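Local coordinates for transcription termination factor FttA (Methanosarcina mazei, PDB 2XR1), which probably terminates transcription across the archaeal genome by cleaving nascent RNA, as a dimeric zinc-dependent nuclease, at residues B[355-360]-B[388-393]. Numbering follows the deposited sequence.
Sequences DYKYEK and AFQPAL. With ZN (zinc ion), chain E; ZN (zinc ion), chain F.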
loop_
_atom_site.group_PDB
_atom_site.type_symbol
_atom_site.label_atom_id
_atom_site.label_comp_id
_atom_site.label_asym_id
_atom_site.label_seq_id
_atom_site.Cartn_x
_atom_site.Cartn_y
_atom_site.Cartn_z
ATOM N N ASP B 355 4.890 -21.004 -8.075
ATOM C CA ASP B 355 4.612 -21.783 -9.259
ATOM C C ASP B 355 4.414 -23.238 -8.777
ATOM O O ASP B 355 5.140 -23.691 -7.888
ATOM C CB ASP B 355 5.763 -21.665 -10.250
ATOM C CG ASP B 355 5.926 -20.233 -10.851
ATOM O OD1 ASP B 355 5.041 -19.400 -10.518
ATOM O OD2 ASP B 355 6.916 -19.962 -11.632
ATOM N N TYR B 356 3.418 -23.948 -9.304
ATOM C CA TYR B 356 3.160 -25.289 -8.883
ATOM C C TYR B 356 2.576 -26.151 -9.958
ATOM O O TYR B 356 2.030 -25.634 -10.928
ATOM C CB TYR B 356 2.204 -25.296 -7.713
ATOM C CG TYR B 356 0.813 -24.799 -7.966
ATOM C CD1 TYR B 356 0.496 -23.440 -7.826
ATOM C CD2 TYR B 356 -0.218 -25.690 -8.245
ATOM C CE1 TYR B 356 -0.803 -22.992 -8.024
ATOM C CE2 TYR B 356 -1.525 -25.279 -8.427
ATOM C CZ TYR B 356 -1.817 -23.923 -8.327
ATOM O OH TYR B 356 -3.109 -23.493 -8.493
ATOM N N LYS B 357 2.653 -27.471 -9.763
ATOM C CA LYS B 357 2.011 -28.429 -10.639
ATOM C C LYS B 357 1.275 -29.500 -9.849
ATOM O O LYS B 357 1.883 -30.372 -9.225
ATOM C CB LYS B 357 3.026 -29.086 -11.574
ATOM C CG LYS B 357 2.370 -29.960 -12.639
ATOM C CD LYS B 357 3.140 -29.956 -13.977
ATOM C CE LYS B 357 2.551 -30.885 -15.063
ATOM N NZ LYS B 357 1.377 -30.306 -15.783
ATOM N N TYR B 358 -0.050 -29.453 -9.947
ATOM C CA TYR B 358 -0.925 -30.393 -9.276
ATOM C C TYR B 358 -1.059 -31.647 -10.058
ATOM O O TYR B 358 -2.108 -31.940 -10.543
ATOM C CB TYR B 358 -2.296 -29.747 -9.061
ATOM C CG TYR B 358 -3.211 -30.478 -8.110
ATOM C CD1 TYR B 358 -2.731 -31.016 -6.928
ATOM C CD2 TYR B 358 -4.575 -30.591 -8.374
ATOM C CE1 TYR B 358 -3.561 -31.680 -6.073
ATOM C CE2 TYR B 358 -5.419 -31.236 -7.505
ATOM C CZ TYR B 358 -4.894 -31.783 -6.357
ATOM O OH TYR B 358 -5.675 -32.420 -5.461
ATOM N N GLU B 359 0.028 -32.386 -10.192
ATOM C CA GLU B 359 0.041 -33.622 -10.964
ATOM C C GLU B 359 1.345 -34.303 -10.700
ATOM O O GLU B 359 2.315 -33.650 -10.533
ATOM C CB GLU B 359 -0.093 -33.366 -12.449
ATOM C CG GLU B 359 -0.148 -34.675 -13.265
ATOM C CD GLU B 359 0.106 -34.466 -14.771
ATOM O OE1 GLU B 359 0.175 -33.284 -15.223
ATOM O OE2 GLU B 359 0.221 -35.490 -15.511
ATOM N N LYS B 360 1.368 -35.621 -10.620
ATOM C CA LYS B 360 2.628 -36.353 -10.418
ATOM C C LYS B 360 3.382 -36.356 -11.738
ATOM O O LYS B 360 2.820 -36.699 -12.747
ATOM C CB LYS B 360 2.378 -37.808 -9.993
ATOM C CG LYS B 360 3.575 -38.437 -9.201
ATOM C CD LYS B 360 4.057 -39.774 -9.830
ATOM C CE LYS B 360 4.636 -40.731 -8.788
ATOM N NZ LYS B 360 4.529 -42.137 -9.254
ATOM N N ALA B 388 -6.477 -23.334 -21.843
ATOM C CA ALA B 388 -5.074 -23.596 -21.672
ATOM C C ALA B 388 -4.751 -24.969 -21.042
ATOM O O ALA B 388 -4.045 -25.108 -20.043
ATOM C CB ALA B 388 -4.418 -22.397 -20.880
ATOM N N PHE B 389 -5.244 -25.994 -21.683
ATOM C CA PHE B 389 -4.927 -27.357 -21.283
ATOM C C PHE B 389 -3.594 -27.727 -21.893
ATOM O O PHE B 389 -3.144 -27.128 -22.872
ATOM C CB PHE B 389 -6.031 -28.317 -21.727
ATOM C CG PHE B 389 -7.379 -27.870 -21.280
ATOM C CD1 PHE B 389 -7.742 -27.962 -19.931
ATOM C CD2 PHE B 389 -8.247 -27.241 -22.166
ATOM C CE1 PHE B 389 -8.990 -27.510 -19.503
ATOM C CE2 PHE B 389 -9.486 -26.779 -21.732
ATOM C CZ PHE B 389 -9.856 -26.913 -20.411
ATOM N N GLN B 390 -2.924 -28.690 -21.293
ATOM C CA GLN B 390 -1.707 -29.156 -21.893
ATOM C C GLN B 390 -1.824 -30.663 -21.986
ATOM O O GLN B 390 -2.636 -31.260 -21.305
ATOM C CB GLN B 390 -0.503 -28.595 -21.127
ATOM C CG GLN B 390 -0.335 -29.132 -19.820
ATOM C CD GLN B 390 0.509 -28.270 -18.895
ATOM O OE1 GLN B 390 1.241 -28.821 -18.097
ATOM N NE2 GLN B 390 0.381 -26.944 -18.950
ATOM N N PRO B 391 -1.125 -31.274 -22.929
ATOM C CA PRO B 391 -1.289 -32.708 -23.133
ATOM C C PRO B 391 -0.865 -33.535 -21.916
ATOM O O PRO B 391 0.026 -33.134 -21.177
ATOM C CB PRO B 391 -0.347 -32.990 -24.305
ATOM C CG PRO B 391 0.721 -31.952 -24.212
ATOM C CD PRO B 391 -0.048 -30.720 -23.768
ATOM N N ALA B 392 -1.536 -34.661 -21.702
ATOM C CA ALA B 392 -1.118 -35.663 -20.708
ATOM C C ALA B 392 0.373 -36.084 -20.860
ATOM O O ALA B 392 0.914 -36.201 -21.962
ATOM C CB ALA B 392 -2.073 -36.886 -20.780
ATOM N N LEU B 393 1.047 -36.257 -19.730
ATOM C CA LEU B 393 2.452 -36.706 -19.695
ATOM C C LEU B 393 2.743 -37.762 -20.740
ATOM O O LEU B 393 3.632 -37.596 -21.524
ATOM C CB LEU B 393 2.833 -37.194 -18.283
ATOM C CG LEU B 393 3.670 -38.483 -18.014
ATOM C CD1 LEU B 393 4.686 -38.304 -16.870
ATOM C CD2 LEU B 393 2.739 -39.724 -17.726
HETATM ZN ZN ZN E . 8.982 -20.969 -12.014
HETATM ZN ZN ZN F . 7.541 -18.106 -12.400
#
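The amide oxygen of Gln390 accepts a hydrogen bond from the ammonium group of Lys357. NZ of Lys357 lies 2.8 Å from OE1 of Gln390, tilted 32° from the carbonyl plane, and the C=O...N angle is 146°. The two side chains approach from opposite directions. The chain of Gln390 is extended beyond CG, which carries the amide across to the lysine. The carboxylate of Glu359 is the other flat group. OE1 of Glu359 lies 3.3 Å from NZ of Lys357, in a salt bridge that is weak as a hydrogen bond. The main polar partner of this oxygen is Gln588 of helix 586-594, whose NE2 hydrogen-bonds to it. The other oxygen, OE2 of Glu359, comes to 4.2 Å from CB of Leu393, a loose contact.

The segments belong to two loops next to the metallo-beta-lactamase core, before and after strand 376-380 in the chain. The second loop leads into helix 393-409, with Ala392 at its N-cap, and residues 388-393 probably belong to the start of the beta-CASP region. Asp355, in the first loop, bridges both zinc ions through one oxygen. OD2 of Asp355 is 2.1 Å from the zinc ion of chain F and 2.3 Å from that of chain E. His245, His247 and His332 complete one site; Asp249, His250 and His607 complete the other. Lys357 is buried, two residues beyond this bridging ligand. Bends at chi2 and chi4 (80°) bring its NZ to Gln390 and Glu359.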